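Local coordinates for protein endoglucanase (Mytilus edulis, PDB 1WC2) that hydrolyses internal beta-1,4-glucosidic linkages of cellulose and related beta-glucans as a family 45 glycoside hydrolase, and also shows expansin activity, at residues 13-18 and 150-155. Numbering follows the deposited sequence.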
# COMPACT_ATOMS: atom_id res chain seq x y z
N GLY A 13 14.82 -13.23 5.56
CA GLY A 13 15.74 -12.14 5.31
C GLY A 13 15.15 -10.95 4.56
O GLY A 13 15.90 -10.07 4.12
N LYS A 14 13.82 -10.92 4.45
CA LYS A 14 13.08 -9.84 3.78
C LYS A 14 12.08 -9.21 4.76
O LYS A 14 11.42 -9.91 5.51
CB LYS A 14 12.32 -10.39 2.57
CG LYS A 14 13.22 -11.02 1.50
CD LYS A 14 12.43 -11.89 0.52
CE LYS A 14 12.20 -13.31 1.04
NZ LYS A 14 11.54 -14.20 0.04
N SER A 15 11.97 -7.89 4.72
CA SER A 15 10.97 -7.19 5.53
C SER A 15 9.54 -7.50 5.08
O SER A 15 9.26 -7.53 3.88
CB SER A 15 11.21 -5.69 5.46
OG SER A 15 10.24 -4.99 6.22
N CYS A 16 8.65 -7.71 6.04
CA CYS A 16 7.24 -7.95 5.74
C CYS A 16 6.36 -6.70 5.87
O CYS A 16 6.67 -5.78 6.62
CB CYS A 16 6.70 -9.06 6.66
SG CYS A 16 7.58 -10.62 6.45
N ALA A 17 5.26 -6.71 5.11
CA ALA A 17 4.21 -5.70 5.20
C ALA A 17 2.87 -6.40 5.35
O ALA A 17 2.58 -7.38 4.65
CB ALA A 17 4.18 -4.82 3.94
N SER A 18 2.05 -5.88 6.25
CA SER A 18 0.65 -6.28 6.31
C SER A 18 -0.17 -5.45 5.30
O SER A 18 0.26 -4.38 4.84
CB SER A 18 0.09 -6.14 7.73
OG SER A 18 0.39 -4.88 8.33
N THR A 150 2.76 -10.12 3.29
CA THR A 150 3.65 -9.96 2.14
C THR A 150 5.07 -9.62 2.56
O THR A 150 5.31 -9.19 3.70
CB THR A 150 3.16 -8.82 1.20
OG1 THR A 150 3.28 -7.54 1.85
CG2 THR A 150 1.70 -9.02 0.77
N THR A 151 6.01 -9.79 1.62
CA THR A 151 7.30 -9.09 1.67
C THR A 151 7.27 -8.01 0.60
O THR A 151 6.55 -8.11 -0.40
CB THR A 151 8.50 -10.05 1.49
OG1 THR A 151 8.33 -10.81 0.28
CG2 THR A 151 8.57 -11.06 2.64
N TRP A 152 8.06 -6.95 0.79
CA TRP A 152 7.92 -5.73 -0.01
C TRP A 152 9.28 -5.17 -0.45
O TRP A 152 10.30 -5.34 0.22
CB TRP A 152 7.13 -4.66 0.75
CG TRP A 152 7.83 -4.10 1.94
CD1 TRP A 152 7.87 -4.61 3.19
CD2 TRP A 152 8.56 -2.87 1.99
NE1 TRP A 152 8.60 -3.80 4.02
CE2 TRP A 152 9.03 -2.71 3.31
CE3 TRP A 152 8.86 -1.87 1.05
CZ2 TRP A 152 9.77 -1.59 3.71
CZ3 TRP A 152 9.59 -0.77 1.45
CH2 TRP A 152 10.04 -0.64 2.77
N GLU A 153 9.27 -4.48 -1.58
CA GLU A 153 10.46 -3.84 -2.13
C GLU A 153 10.02 -2.66 -3.02
O GLU A 153 8.92 -2.67 -3.57
CB GLU A 153 11.28 -4.85 -2.94
CG GLU A 153 10.52 -5.33 -4.16
CD GLU A 153 11.13 -6.53 -4.87
OE1 GLU A 153 12.25 -6.39 -5.42
OE2 GLU A 153 10.48 -7.60 -4.92
N VAL A 154 10.89 -1.66 -3.16
CA VAL A 154 10.66 -0.54 -4.05
C VAL A 154 11.09 -0.92 -5.48
O VAL A 154 12.16 -1.51 -5.68
CB VAL A 154 11.45 0.71 -3.57
CG1 VAL A 154 11.29 1.89 -4.54
CG2 VAL A 154 11.00 1.11 -2.17
N VAL A 155 10.24 -0.59 -6.45
CA VAL A 155 10.50 -0.87 -7.87
C VAL A 155 10.13 0.33 -8.74
O VAL A 155 9.43 1.25 -8.30
CB VAL A 155 9.71 -2.12 -8.35
CG1 VAL A 155 10.19 -3.38 -7.64
CG2 VAL A 155 8.21 -1.93 -8.16
O HOH W 1 8.89 -13.51 0.16
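The W152 indole turns its pyrrole edge to strand 14-18: the carbonyl carbon of C16 lies near the ring plane, 3.7 Å from CD1, while S15 OG and the CB of A17 approach the same part of the ring obliquely. Outside the two segments the W152 side chain touches L75 and L129, and its ring meets that of Y56, the planes at about 80°. W152 CG sits between its own backbone N and carbonyl carbon (chi1 69°), a torsion that swings CD1 and NE1 against S15-A17. From there W152 NE1 donates to S15 OG at 3.0 Å, a somewhat bent bond with the oxygen 29° out of the indole plane. S15 OG is also hydrogen-bonded to E128, so the hydroxyl links the indole to a carboxylate. W152 N adds only a weak bond to S15 O.

The strand segments run at 111° to each other, consistent with a ladder of just two antiparallel pairs across them, A17-T150 hydrogen-bonded and C16-T151 non-hydrogen-bonded. A17 N gives a 2.9 Å bond to T150 O, and A17 O accepts two hydrogen bonds, from T150 N and from T150 OG1 (2.9 Å). K14 CB lies 3.8 Å from T151 CG2, and C16 SG, in the disulfide with C4, meets the same methyl. One water accepts from K14 NZ and is also hydrogen-bonded to T151 OG1.

T151 and E153 pair onward with strand 72-78, continuing the sheet of this double-psi barrel enzyme. At the crossing, side-chain donors supplement a short ladder: T150 OG1 completes a double grip on A17 O, and the indole N-H bond to S15 OG probably restrains the rotation of W152 while giving that N-H an acceptor.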